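Local coordinates for hypothetical protein PAE2307 (Pyrobaculum aerophilum, PDB 1WVQ) that is probably an adenosine-specific kinase of an ancient conserved family, carrying a histidine that is found stably phosphorylated, at residues P14-T19 and V88-N93; I23-F28 and V109-A114; E33-A38 and N101-V106. One frame throughout, in Å; residues are numbered along the deposited sequence.

Contact 1 of 3, residues P14-T19 and V88-N93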
ATOM      1  N   PRO A  14     -30.182   0.162  -8.363  1.00 15.93           N
ATOM      2  CA  PRO A  14     -31.031   0.227  -7.170  1.00 16.20           C
ATOM      3  C   PRO A  14     -30.172   0.217  -5.906  1.00 16.32           C
ATOM      4  O   PRO A  14     -29.260  -0.595  -5.779  1.00 15.83           O
ATOM      5  CB  PRO A  14     -31.867  -1.051  -7.259  1.00 17.76           C
ATOM      6  CG  PRO A  14     -31.822  -1.431  -8.702  1.00 19.07           C
ATOM      7  CD  PRO A  14     -30.400  -1.103  -9.083  1.00 16.61           C
ATOM      8  N   ILE A  15     -30.452   1.115  -4.971  1.00 15.77           N
ATOM      9  CA  ILE A  15     -29.695   1.137  -3.725  1.00 17.07           C
ATOM     10  C   ILE A  15     -30.658   1.303  -2.552  1.00 17.75           C
ATOM     11  O   ILE A  15     -31.086   2.417  -2.238  1.00 19.23           O
ATOM     12  CB  ILE A  15     -28.647   2.282  -3.692  1.00 17.18           C
ATOM     13  CG1 ILE A  15     -27.686   2.155  -4.880  1.00 17.88           C
ATOM     14  CG2 ILE A  15     -27.860   2.220  -2.391  1.00 18.53           C
ATOM     15  CD1 ILE A  15     -26.615   3.230  -4.931  1.00 18.48           C
ATOM     16  N   PRO A  16     -31.036   0.185  -1.905  1.00 18.27           N
ATOM     17  CA  PRO A  16     -31.956   0.235  -0.760  1.00 18.63           C
ATOM     18  C   PRO A  16     -31.361   1.080   0.362  1.00 19.43           C
ATOM     19  O   PRO A  16     -30.140   1.168   0.499  1.00 18.47           O
ATOM     20  CB  PRO A  16     -32.087  -1.231  -0.356  1.00 19.77           C
ATOM     21  CG  PRO A  16     -31.875  -1.961  -1.635  1.00 19.62           C
ATOM     22  CD  PRO A  16     -30.718  -1.208  -2.256  1.00 17.96           C
ATOM     23  N   GLN A  17     -32.217   1.697   1.170  1.00 19.50           N
ATOM     24  CA  GLN A  17     -31.734   2.526   2.267  1.00 19.35           C
ATOM     25  C   GLN A  17     -30.917   1.657   3.215  1.00 18.77           C
ATOM     26  O   GLN A  17     -31.317   0.538   3.551  1.00 20.13           O
ATOM     27  CB  GLN A  17     -32.914   3.160   3.014  1.00 22.22           C
ATOM     28  CG  GLN A  17     -32.516   4.181   4.076  1.00 25.36           C
ATOM     29  CD  GLN A  17     -31.640   5.301   3.532  1.00 27.05           C
ATOM     30  OE1 GLN A  17     -31.971   5.944   2.528  1.00 28.88           O
ATOM     31  NE2 GLN A  17     -30.517   5.551   4.203  1.00 28.90           N
ATOM     32  N   GLY A  18     -29.766   2.172   3.634  1.00 17.68           N
ATOM     33  CA  GLY A  18     -28.919   1.425   4.539  1.00 17.00           C
ATOM     34  C   GLY A  18     -27.844   0.644   3.812  1.00 16.72           C
ATOM     35  O   GLY A  18     -27.024  -0.021   4.441  1.00 17.17           O
ATOM     36  N   THR A  19     -27.843   0.701   2.485  1.00 15.78           N
ATOM     37  CA  THR A  19     -26.826  -0.024   1.737  1.00 14.48           C
ATOM     38  C   THR A  19     -25.966   0.925   0.931  1.00 13.29           C
ATOM     39  O   THR A  19     -26.324   2.082   0.704  1.00 12.50           O
ATOM     40  CB  THR A  19     -27.432  -1.047   0.739  1.00 15.70           C
ATOM     41  OG1 THR A  19     -28.018  -0.357  -0.374  1.00 17.23           O
ATOM     42  CG2 THR A  19     -28.486  -1.892   1.419  1.00 16.67           C
ATOM     43  N   VAL A  88     -19.648  -6.263  -8.726  1.00  8.73           N
ATOM     44  CA  VAL A  88     -20.584  -5.434  -7.971  1.00  9.00           C
ATOM     45  C   VAL A  88     -20.628  -5.915  -6.531  1.00  9.36           C
ATOM     46  O   VAL A  88     -20.695  -7.117  -6.277  1.00  9.39           O
ATOM     47  CB  VAL A  88     -22.024  -5.521  -8.550  1.00  9.70           C
ATOM     48  CG1 VAL A  88     -22.984  -4.703  -7.687  1.00 10.47           C
ATOM     49  CG2 VAL A  88     -22.048  -5.015  -9.986  1.00 10.60           C
ATOM     50  N   ILE A  89     -20.591  -4.971  -5.598  1.00  9.93           N
ATOM     51  CA  ILE A  89     -20.642  -5.285  -4.178  1.00  9.59           C
ATOM     52  C   ILE A  89     -21.707  -4.425  -3.513  1.00  9.62           C
ATOM     53  O   ILE A  89     -21.754  -3.218  -3.727  1.00  9.70           O
ATOM     54  CB  ILE A  89     -19.299  -4.967  -3.467  1.00  8.55           C
ATOM     55  CG1 ILE A  89     -18.172  -5.835  -4.032  1.00  9.87           C
ATOM     56  CG2 ILE A  89     -19.441  -5.194  -1.958  1.00  9.33           C
ATOM     57  CD1 ILE A  89     -16.792  -5.390  -3.583  1.00 11.73           C
ATOM     58  N   TYR A  90     -22.573  -5.058  -2.730  1.00 10.18           N
ATOM     59  CA  TYR A  90     -23.583  -4.335  -1.961  1.00 10.03           C
ATOM     60  C   TYR A  90     -23.262  -4.658  -0.506  1.00 10.63           C
ATOM     61  O   TYR A  90     -23.069  -5.826  -0.148  1.00 10.30           O
ATOM     62  CB  TYR A  90     -25.011  -4.797  -2.291  1.00 10.61           C
ATOM     63  CG  TYR A  90     -25.638  -4.122  -3.496  1.00 10.32           C
ATOM     64  CD1 TYR A  90     -25.490  -4.653  -4.773  1.00 10.65           C
ATOM     65  CD2 TYR A  90     -26.413  -2.970  -3.348  1.00 10.73           C
ATOM     66  CE1 TYR A  90     -26.104  -4.062  -5.882  1.00 11.11           C
ATOM     67  CE2 TYR A  90     -27.032  -2.369  -4.451  1.00 11.49           C
ATOM     68  CZ  TYR A  90     -26.877  -2.926  -5.712  1.00 12.15           C
ATOM     69  OH  TYR A  90     -27.531  -2.374  -6.797  1.00 12.38           O
ATOM     70  N   ILE A  91     -23.192  -3.624   0.328  1.00 11.07           N
ATOM     71  CA  ILE A  91     -22.879  -3.812   1.738  1.00 11.01           C
ATOM     72  C   ILE A  91     -23.814  -3.095   2.702  1.00 11.12           C
ATOM     73  O   ILE A  91     -24.318  -2.006   2.419  1.00 10.89           O
ATOM     74  CB  ILE A  91     -21.448  -3.328   2.089  1.00 11.65           C
ATOM     75  CG1 ILE A  91     -21.215  -1.923   1.528  1.00 12.51           C
ATOM     76  CG2 ILE A  91     -20.413  -4.324   1.592  1.00 12.78           C
ATOM     77  CD1 ILE A  91     -19.937  -1.275   2.036  1.00 14.45           C
ATOM     78  N   ARG A  92     -24.016  -3.741   3.848  1.00 11.47           N
ATOM     79  CA  ARG A  92     -24.816  -3.228   4.955  1.00 12.42           C
ATOM     80  C   ARG A  92     -23.943  -3.431   6.193  1.00 12.73           C
ATOM     81  O   ARG A  92     -23.090  -4.325   6.220  1.00 12.23           O
ATOM     82  CB  ARG A  92     -26.109  -4.030   5.145  1.00 13.82           C
ATOM     83  CG  ARG A  92     -27.246  -3.717   4.189  1.00 16.01           C
ATOM     84  CD  ARG A  92     -28.460  -4.577   4.563  1.00 20.00           C
ATOM     85  NE  ARG A  92     -29.569  -4.457   3.618  1.00 22.05           N
ATOM     86  CZ  ARG A  92     -30.406  -3.425   3.551  1.00 23.64           C
ATOM     87  NH1 ARG A  92     -30.280  -2.393   4.380  1.00 23.72           N
ATOM     88  NH2 ARG A  92     -31.376  -3.429   2.644  1.00 23.95           N
ATOM     89  N   ASN A  93     -24.158  -2.601   7.207  1.00 12.75           N
ATOM     90  CA  ASN A  93     -23.427  -2.683   8.471  1.00 13.79           C
ATOM     91  C   ASN A  93     -21.937  -2.451   8.318  1.00 13.38           C
ATOM     92  O   ASN A  93     -21.121  -2.976   9.080  1.00 14.26           O
ATOM     93  CB  ASN A  93     -23.704  -4.029   9.130  1.00 17.16           C
ATOM     94  CG  ASN A  93     -25.183  -4.296   9.257  1.00 20.06           C
ATOM     95  OD1 ASN A  93     -25.933  -3.460   9.774  1.00 23.13           O
ATOM     96  ND2 ASN A  93     -25.623  -5.454   8.772  1.00 23.60           N
TER
HETATM   97  O   HOH W   1     -26.291  -0.732   6.974  1.00 16.75           O
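Tyr90, on strand 87-92, reaches the loop 14-19 with its phenol: OH donates to the carbonyl O of Pro14 at 2.7 Å. That oxygen lies in the plane of the ring, at its edge, and also sits 3.1 Å from Tyr90 CE2. The ring of Pro16 comes in obliquely, CD 4.4 Å from CE2. At Ile91 it is the backbone that meets the loop, its O receiving a CA-H...O contact from Thr19 CA at 3.3 Å. Arg92 follows with an extended chain that carries its guanidinium across Thr19, whose methyl CG2 stands 3.3 Å above the centre of the guanidinium plane. Arg92 NH1 donates to Gln17 O at 3.2 Å, the acceptor 23° out of that plane, while NH2 makes a salt bridge with Glu69 of helix 68-81. Beyond it, a water bridges Asn93 N and Gly18 O. The turn presented to Arg92 is a type II beta turn from Pro16 to Thr19, with Pro16 O gripped by both Thr19 N and Thr19 OG1. Carbonyls of the loop are thus met by a phenol, a guanidinium and a water, tying the link before strand 20-25 to the C-terminal end of strand 87-92 without regular strand pairing.

Contact 2 of 3, residues I23-F28 and V109-A114. With PO4 (phosphate ion), chain D.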
ATOM      1  N   ILE A  23     -18.880  -0.635  -7.395  1.00  8.42           N
ATOM      2  CA  ILE A  23     -18.817  -1.255  -8.714  1.00  9.12           C
ATOM      3  C   ILE A  23     -17.419  -1.042  -9.271  1.00  8.91           C
ATOM      4  O   ILE A  23     -16.865   0.056  -9.184  1.00  9.32           O
ATOM      5  CB  ILE A  23     -19.850  -0.623  -9.680  1.00  9.21           C
ATOM      6  CG1 ILE A  23     -21.243  -0.669  -9.049  1.00 11.17           C
ATOM      7  CG2 ILE A  23     -19.847  -1.364 -11.021  1.00 10.04           C
ATOM      8  CD1 ILE A  23     -22.297   0.065  -9.851  1.00 11.95           C
ATOM      9  N   GLY A  24     -16.845  -2.097  -9.838  1.00  7.62           N
ATOM     10  CA  GLY A  24     -15.507  -1.986 -10.390  1.00  8.10           C
ATOM     11  C   GLY A  24     -15.201  -2.977 -11.491  1.00  8.48           C
ATOM     12  O   GLY A  24     -16.094  -3.625 -12.038  1.00  9.15           O
ATOM     13  N   GLN A  25     -13.920  -3.090 -11.820  1.00  7.74           N
ATOM     14  CA  GLN A  25     -13.479  -4.008 -12.860  1.00  8.61           C
ATOM     15  C   GLN A  25     -12.259  -4.752 -12.353  1.00  7.62           C
ATOM     16  O   GLN A  25     -11.397  -4.171 -11.697  1.00  8.26           O
ATOM     17  CB  GLN A  25     -13.126  -3.231 -14.130  1.00  8.13           C
ATOM     18  CG  GLN A  25     -12.895  -4.090 -15.367  1.00  9.70           C
ATOM     19  CD  GLN A  25     -12.513  -3.239 -16.564  1.00  9.22           C
ATOM     20  OE1 GLN A  25     -13.274  -2.362 -16.982  1.00 10.17           O
ATOM     21  NE2 GLN A  25     -11.330  -3.483 -17.111  1.00  9.53           N
ATOM     22  N   ALA A  26     -12.197  -6.043 -12.657  1.00  7.55           N
ATOM     23  CA  ALA A  26     -11.082  -6.878 -12.233  1.00  8.67           C
ATOM     24  C   ALA A  26     -10.729  -7.816 -13.375  1.00  8.86           C
ATOM     25  O   ALA A  26     -10.785  -7.428 -14.543  1.00 10.25           O
ATOM     26  CB  ALA A  26     -11.474  -7.672 -10.994  1.00 10.33           C
ATOM     27  N   HIS A  27     -10.351  -9.040 -13.029  1.00  8.98           N
ATOM     28  CA  HIS A  27     -10.016 -10.059 -14.017  1.00  9.00           C
ATOM     29  C   HIS A  27      -9.694 -11.339 -13.258  1.00  8.99           C
ATOM     30  O   HIS A  27      -9.316 -11.286 -12.095  1.00  9.27           O
ATOM     31  CB  HIS A  27      -8.815  -9.635 -14.876  1.00 11.06           C
ATOM     32  CG  HIS A  27      -7.491  -9.810 -14.202  1.00 11.28           C
ATOM     33  ND1 HIS A  27      -7.057  -8.981 -13.189  1.00 13.72           N
ATOM     34  CD2 HIS A  27      -6.494 -10.702 -14.413  1.00 10.73           C
ATOM     35  CE1 HIS A  27      -5.848  -9.354 -12.809  1.00 10.97           C
ATOM     36  NE2 HIS A  27      -5.482 -10.393 -13.537  1.00 13.41           N
ATOM     37  N   PHE A  28      -9.877 -12.480 -13.917  1.00  9.63           N
ATOM     38  CA  PHE A  28      -9.600 -13.787 -13.329  1.00  9.57           C
ATOM     39  C   PHE A  28     -10.654 -14.217 -12.309  1.00  9.76           C
ATOM     40  O   PHE A  28     -11.084 -13.441 -11.460  1.00 10.22           O
ATOM     41  CB  PHE A  28      -8.202 -13.794 -12.700  1.00 10.54           C
ATOM     42  CG  PHE A  28      -7.734 -15.153 -12.264  1.00 11.99           C
ATOM     43  CD1 PHE A  28      -7.939 -16.272 -13.068  1.00 14.29           C
ATOM     44  CD2 PHE A  28      -7.044 -15.306 -11.065  1.00 11.78           C
ATOM     45  CE1 PHE A  28      -7.459 -17.526 -12.678  1.00 16.17           C
ATOM     46  CE2 PHE A  28      -6.561 -16.557 -10.669  1.00 13.28           C
ATOM     47  CZ  PHE A  28      -6.769 -17.662 -11.475  1.00 13.43           C
ATOM     48  N   VAL A 109      -8.120  -6.737  -8.900  1.00  8.45           N
ATOM     49  CA  VAL A 109      -8.835  -5.473  -9.078  1.00  8.77           C
ATOM     50  C   VAL A 109      -7.998  -4.405  -9.763  1.00  8.62           C
ATOM     51  O   VAL A 109      -6.884  -4.117  -9.336  1.00 10.71           O
ATOM     52  CB  VAL A 109      -9.335  -4.926  -7.710  1.00  9.68           C
ATOM     53  CG1 VAL A 109      -9.949  -3.536  -7.885  1.00 10.04           C
ATOM     54  CG2 VAL A 109     -10.363  -5.878  -7.114  1.00  9.25           C
ATOM     55  N   VAL A 110      -8.540  -3.822 -10.832  1.00  8.40           N
ATOM     56  CA  VAL A 110      -7.831  -2.774 -11.558  1.00  8.69           C
ATOM     57  C   VAL A 110      -8.574  -1.442 -11.596  1.00  7.84           C
ATOM     58  O   VAL A 110      -7.955  -0.398 -11.801  1.00  9.37           O
ATOM     59  CB  VAL A 110      -7.506  -3.211 -13.012  1.00  9.30           C
ATOM     60  CG1 VAL A 110      -6.357  -4.218 -12.998  1.00 10.91           C
ATOM     61  CG2 VAL A 110      -8.734  -3.821 -13.670  1.00 10.25           C
ATOM     62  N   ARG A 111      -9.890  -1.467 -11.395  1.00  8.34           N
ATOM     63  CA  ARG A 111     -10.681  -0.239 -11.414  1.00  8.57           C
ATOM     64  C   ARG A 111     -11.845  -0.281 -10.433  1.00  7.99           C
ATOM     65  O   ARG A 111     -12.393  -1.337 -10.158  1.00  8.46           O
ATOM     66  CB  ARG A 111     -11.280  -0.000 -12.811  1.00  9.87           C
ATOM     67  CG  ARG A 111     -10.354  -0.310 -13.972  1.00 10.49           C
ATOM     68  CD  ARG A 111     -11.082  -0.200 -15.305  1.00 10.06           C
ATOM     69  NE  ARG A 111     -11.316   1.191 -15.688  1.00  9.76           N
ATOM     70  CZ  ARG A 111     -12.009   1.557 -16.759  1.00  8.72           C
ATOM     71  NH1 ARG A 111     -12.539   0.635 -17.550  1.00 10.41           N
ATOM     72  NH2 ARG A 111     -12.167   2.843 -17.042  1.00  8.24           N
ATOM     73  N   ILE A 112     -12.207   0.881  -9.902  1.00  8.14           N
ATOM     74  CA  ILE A 112     -13.365   1.005  -9.024  1.00  9.05           C
ATOM     75  C   ILE A 112     -14.110   2.199  -9.613  1.00  9.72           C
ATOM     76  O   ILE A 112     -13.646   3.329  -9.515  1.00 10.85           O
ATOM     77  CB  ILE A 112     -12.977   1.291  -7.556  1.00  9.01           C
ATOM     78  CG1 ILE A 112     -12.213   0.094  -6.980  1.00  9.93           C
ATOM     79  CG2 ILE A 112     -14.237   1.568  -6.737  1.00 10.87           C
ATOM     80  CD1 ILE A 112     -11.795   0.267  -5.527  1.00 10.50           C
ATOM     81  N   PHE A 113     -15.249   1.931 -10.248  1.00  9.35           N
ATOM     82  CA  PHE A 113     -16.049   2.968 -10.903  1.00  9.51           C
ATOM     83  C   PHE A 113     -16.845   3.845  -9.947  1.00  9.45           C
ATOM     84  O   PHE A 113     -17.083   5.022 -10.226  1.00 10.04           O
ATOM     85  CB  PHE A 113     -17.024   2.325 -11.901  1.00 10.26           C
ATOM     86  CG  PHE A 113     -16.353   1.546 -13.001  1.00  8.53           C
ATOM     87  CD1 PHE A 113     -15.564   2.194 -13.949  1.00  9.58           C
ATOM     88  CD2 PHE A 113     -16.525   0.167 -13.100  1.00  8.51           C
ATOM     89  CE1 PHE A 113     -14.951   1.485 -14.982  1.00  8.91           C
ATOM     90  CE2 PHE A 113     -15.915  -0.554 -14.130  1.00  9.24           C
ATOM     91  CZ  PHE A 113     -15.127   0.109 -15.074  1.00  9.48           C
ATOM     92  N   ALA A 114     -17.267   3.271  -8.828  1.00  8.99           N
ATOM     93  CA  ALA A 114     -18.056   4.023  -7.871  1.00  9.53           C
ATOM     94  C   ALA A 114     -18.207   3.333  -6.527  1.00  9.25           C
ATOM     95  O   ALA A 114     -18.181   2.108  -6.432  1.00  8.97           O
ATOM     96  CB  ALA A 114     -19.447   4.294  -8.455  1.00 11.99           C
TER
HETATM   97  P   PO4 D1200     -10.608   4.453 -13.875  1.00  8.70           P
HETATM   98  O1  PO4 D1200     -11.429   4.285 -12.644  1.00  9.78           O
HETATM   99  O2  PO4 D1200     -11.491   4.828 -15.015  1.00 10.93           O
HETATM  100  O3  PO4 D1200      -9.599   5.525 -13.652  1.00 10.72           O
HETATM  101  O4  PO4 D1200      -9.919   3.172 -14.187  1.00 10.54           O
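Two classic beta bulges disturb the pairing of strands 23-25 and 111-114: Val110 and Arg111 are set together against the single residue Gln25, Phe113 and Ala114 against Ile23. In each, one carbonyl takes two N-H groups. Gln25 O accepts from Val110 N and Arg111 N, and Ile23 O from Phe113 N at 2.7 Å and Ala114 N at 3.3 Å. Between them Gly24 and Ile112 form a non-hydrogen-bonded pair of this antiparallel sheet, their CA atoms 3.9 Å apart. The side chains of Gln25 and Arg111 run side by side in the same direction, amide and guanidinium planes 89° apart. Arg111 NH1 donates to Gln25 OE1 at 3.1 Å, coming from 39° above the amide plane. A bend at chi3 (75°) turns the guanidinium so that its other edge meets a phosphate, Arg111 NE to phosphate O4 and Arg111 NH2 to phosphate O2, both 2.9 Å. One face is covered by the edge of the Phe113 ring: Phe113 CE1 lies 3.4 Å above the centre of the Arg111 guanidinium. Arg111 side chains of the second and third subunits bind the same ion, which probably came from the crystallisation liquor. Gln25 at one edge, Phe113 over a face and the phosphate at the other edge probably hold the guanidinium's rotation, and three such arginines converge on one anion, whose charge probably offsets theirs where the subunits meet.

Contact 3 of 3, residues E33-A38 and N101-V106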
ATOM      1  N   GLU A  33     -13.476 -14.821  -4.868  1.00  8.79           N
ATOM      2  CA  GLU A  33     -13.040 -15.256  -3.546  1.00  9.26           C
ATOM      3  C   GLU A  33     -12.211 -14.184  -2.846  1.00  8.41           C
ATOM      4  O   GLU A  33     -12.364 -13.961  -1.642  1.00  9.04           O
ATOM      5  CB  GLU A  33     -12.245 -16.560  -3.644  1.00  9.98           C
ATOM      6  CG  GLU A  33     -13.100 -17.729  -4.128  1.00  9.89           C
ATOM      7  CD  GLU A  33     -12.546 -19.092  -3.742  1.00 12.87           C
ATOM      8  OE1 GLU A  33     -11.739 -19.177  -2.792  1.00 12.47           O
ATOM      9  OE2 GLU A  33     -12.949 -20.082  -4.383  1.00 13.29           O
ATOM     10  N   ASP A  34     -11.343 -13.507  -3.586  1.00  8.60           N
ATOM     11  CA  ASP A  34     -10.523 -12.475  -2.968  1.00  8.62           C
ATOM     12  C   ASP A  34     -11.360 -11.303  -2.463  1.00  8.41           C
ATOM     13  O   ASP A  34     -11.063 -10.734  -1.412  1.00 10.02           O
ATOM     14  CB  ASP A  34      -9.441 -11.991  -3.938  1.00  8.99           C
ATOM     15  CG  ASP A  34      -8.358 -13.041  -4.180  1.00 11.12           C
ATOM     16  OD1 ASP A  34      -8.278 -14.028  -3.411  1.00 11.15           O
ATOM     17  OD2 ASP A  34      -7.567 -12.869  -5.133  1.00 12.01           O
ATOM     18  N   LEU A  35     -12.411 -10.945  -3.195  1.00  8.52           N
ATOM     19  CA  LEU A  35     -13.277  -9.857  -2.760  1.00  8.34           C
ATOM     20  C   LEU A  35     -14.083 -10.299  -1.536  1.00  9.23           C
ATOM     21  O   LEU A  35     -14.298  -9.518  -0.614  1.00  9.02           O
ATOM     22  CB  LEU A  35     -14.207  -9.414  -3.898  1.00  9.56           C
ATOM     23  CG  LEU A  35     -13.538  -8.598  -5.016  1.00  9.77           C
ATOM     24  CD1 LEU A  35     -14.563  -8.264  -6.083  1.00 11.06           C
ATOM     25  CD2 LEU A  35     -12.939  -7.316  -4.439  1.00 11.49           C
ATOM     26  N   TYR A  36     -14.521 -11.554  -1.523  1.00  9.26           N
ATOM     27  CA  TYR A  36     -15.264 -12.067  -0.378  1.00  8.73           C
ATOM     28  C   TYR A  36     -14.389 -11.919   0.869  1.00  9.06           C
ATOM     29  O   TYR A  36     -14.840 -11.451   1.912  1.00  9.18           O
ATOM     30  CB  TYR A  36     -15.622 -13.547  -0.596  1.00  9.94           C
ATOM     31  CG  TYR A  36     -16.070 -14.266   0.664  1.00  9.88           C
ATOM     32  CD1 TYR A  36     -15.143 -14.827   1.539  1.00  9.89           C
ATOM     33  CD2 TYR A  36     -17.418 -14.340   1.003  1.00  9.45           C
ATOM     34  CE1 TYR A  36     -15.545 -15.438   2.725  1.00 10.19           C
ATOM     35  CE2 TYR A  36     -17.832 -14.949   2.183  1.00 10.92           C
ATOM     36  CZ  TYR A  36     -16.894 -15.490   3.038  1.00 11.05           C
ATOM     37  OH  TYR A  36     -17.303 -16.058   4.221  1.00 12.48           O
ATOM     38  N   GLU A  37     -13.128 -12.314   0.744  1.00  8.60           N
ATOM     39  CA  GLU A  37     -12.194 -12.245   1.860  1.00  8.71           C
ATOM     40  C   GLU A  37     -11.904 -10.822   2.307  1.00  9.75           C
ATOM     41  O   GLU A  37     -11.841 -10.542   3.503  1.00  9.50           O
ATOM     42  CB  GLU A  37     -10.900 -12.973   1.491  1.00  9.27           C
ATOM     43  CG  GLU A  37     -11.083 -14.484   1.421  1.00 10.73           C
ATOM     44  CD  GLU A  37      -9.789 -15.229   1.186  1.00 10.65           C
ATOM     45  OE1 GLU A  37      -8.759 -14.823   1.753  1.00 10.96           O
ATOM     46  OE2 GLU A  37      -9.807 -16.233   0.449  1.00 11.88           O
ATOM     47  N   ALA A  38     -11.739  -9.921   1.347  1.00  8.77           N
ATOM     48  CA  ALA A  38     -11.463  -8.527   1.663  1.00  8.48           C
ATOM     49  C   ALA A  38     -12.597  -7.948   2.509  1.00 10.01           C
ATOM     50  O   ALA A  38     -12.362  -7.182   3.444  1.00 10.48           O
ATOM     51  CB  ALA A  38     -11.307  -7.728   0.372  1.00  9.92           C
ATOM     52  N   ASN A 101      -9.817   0.299   0.768  1.00  7.76           N
ATOM     53  CA  ASN A 101      -8.393   0.093   0.521  1.00  9.16           C
ATOM     54  C   ASN A 101      -8.044  -1.387   0.366  1.00  9.76           C
ATOM     55  O   ASN A 101      -7.154  -1.746  -0.412  1.00 10.52           O
ATOM     56  CB  ASN A 101      -7.554   0.768   1.610  1.00  9.07           C
ATOM     57  CG  ASN A 101      -7.477   2.276   1.424  1.00  9.72           C
ATOM     58  OD1 ASN A 101      -8.035   2.830   0.472  1.00 10.86           O
ATOM     59  ND2 ASN A 101      -6.784   2.946   2.334  1.00 10.60           N
ATOM     60  N   ALA A 102      -8.758  -2.253   1.077  1.00  8.90           N
ATOM     61  CA  ALA A 102      -8.515  -3.683   0.948  1.00  8.69           C
ATOM     62  C   ALA A 102      -8.905  -4.082  -0.477  1.00  9.56           C
ATOM     63  O   ALA A 102      -8.208  -4.852  -1.136  1.00 10.75           O
ATOM     64  CB  ALA A 102      -9.342  -4.453   1.967  1.00 10.40           C
ATOM     65  N   ILE A 103     -10.010  -3.539  -0.965  1.00  8.37           N
ATOM     66  CA  ILE A 103     -10.448  -3.855  -2.315  1.00  8.65           C
ATOM     67  C   ILE A 103      -9.443  -3.370  -3.361  1.00  8.83           C
ATOM     68  O   ILE A 103      -9.132  -4.093  -4.305  1.00 10.09           O
ATOM     69  CB  ILE A 103     -11.831  -3.245  -2.589  1.00  8.16           C
ATOM     70  CG1 ILE A 103     -12.867  -3.946  -1.708  1.00 10.04           C
ATOM     71  CG2 ILE A 103     -12.193  -3.386  -4.065  1.00  8.97           C
ATOM     72  CD1 ILE A 103     -14.228  -3.283  -1.722  1.00  9.75           C
ATOM     73  N   LYS A 104      -8.927  -2.157  -3.186  1.00  8.81           N
ATOM     74  CA  LYS A 104      -7.953  -1.598  -4.122  1.00  8.86           C
ATOM     75  C   LYS A 104      -6.705  -2.469  -4.237  1.00  9.76           C
ATOM     76  O   LYS A 104      -6.106  -2.571  -5.310  1.00 11.10           O
ATOM     77  CB  LYS A 104      -7.506  -0.200  -3.675  1.00  9.05           C
ATOM     78  CG  LYS A 104      -8.588   0.864  -3.626  1.00  9.70           C
ATOM     79  CD  LYS A 104      -8.014   2.128  -2.999  1.00 10.86           C
ATOM     80  CE  LYS A 104      -9.095   3.160  -2.724  1.00  9.58           C
ATOM     81  NZ  LYS A 104      -8.562   4.326  -1.942  1.00 10.35           N
ATOM     82  N   ASN A 105      -6.332  -3.091  -3.124  1.00  9.83           N
ATOM     83  CA  ASN A 105      -5.138  -3.924  -3.034  1.00 11.78           C
ATOM     84  C   ASN A 105      -5.294  -5.375  -3.453  1.00  9.99           C
ATOM     85  O   ASN A 105      -4.329  -6.135  -3.393  1.00 10.40           O
ATOM     86  CB  ASN A 105      -4.587  -3.867  -1.611  1.00 15.68           C
ATOM     87  CG  ASN A 105      -4.150  -2.468  -1.211  1.00 21.33           C
ATOM     88  OD1 ASN A 105      -3.997  -2.169  -0.026  1.00 25.77           O
ATOM     89  ND2 ASN A 105      -3.941  -1.607  -2.199  1.00 22.22           N
ATOM     90  N   VAL A 106      -6.497  -5.778  -3.843  1.00  8.96           N
ATOM     91  CA  VAL A 106      -6.690  -7.144  -4.314  1.00  8.27           C
ATOM     92  C   VAL A 106      -5.996  -7.137  -5.674  1.00  9.59           C
ATOM     93  O   VAL A 106      -6.326  -6.324  -6.530  1.00  8.75           O
ATOM     94  CB  VAL A 106      -8.181  -7.474  -4.483  1.00  7.68           C
ATOM     95  CG1 VAL A 106      -8.339  -8.764  -5.278  1.00  8.51           C
ATOM     96  CG2 VAL A 106      -8.836  -7.615  -3.112  1.00  9.50           C
TER
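Two helices lying on the same side of the five-stranded antiparallel sheet, 31-40 and 96-104, meet here through small and branched side chains, with Val106 just past the second helix wedged against the first. The pairing runs in opposite senses, Asp34 beside Val106 and Ala38 beside Ala102. At one end the two alanine methyls touch, Ala38 CB to Ala102 CB 4.1 Å, which lets the backbones approach to a CA-CA distance of 5.7 Å. At the other, Val106 divides its branches. Val106 CG1, anti to the backbone N (chi1 167°), crosses Asp34 obliquely, 3.7 Å from its CB, and CG2 reaches across to Ala38 CB and to Leu35 CD2, each 4.3 Å away. Deeper, toward the sheet, Leu35 and Ile103 cross at about a right angle, Leu35 CD2 meeting Ile103 CG2 at 4.0 Å. Leu35 also rests on Phe87 of the strand below. Polar groups are turned to other partners. The carboxylate of Asp34 forms salt bridges with Lys30 of its own chain and with Lys166 of the second subunit, and these positive charges probably help it tolerate nearby Glu108. Lys104 NZ donates to Asn101 OD1 at 2.9 Å, nearly in line with the amide C=O, and also to the backbone O of Lys104 in the third subunit, whose Asn105 O accepts from Asn101 ND2. No hydrogen bond joins 33-38 to 101-106. Between these two segments the contact is apolar packing, while the charged and amide groups round them are paired partly within the chain and partly with neighbouring subunits, so the same two helices serve both the core beneath them and the assembly.

Overall arrangement
Contacts 2 and 3 are buried, while contact 1 is only partly so, with its loop residues nearer the surface. Contacts 1 and 2 reach the same sheet through neighbouring strands, 87-92 and 20-25; the centres of the two contacts lie about 17 Å apart, on opposite sides of the chain's centre. Contact 3 adds the helices, and touches both: Ile103 meets Ile89 of contact 1 and Ile112 of contact 2, and Leu35 meets Val109. The chemistry changes accordingly, from side chains gripping loop carbonyls, through backbone pairing with an anion site, to purely apolar packing. Contacts 2 and 3 also both adjoin the second subunit.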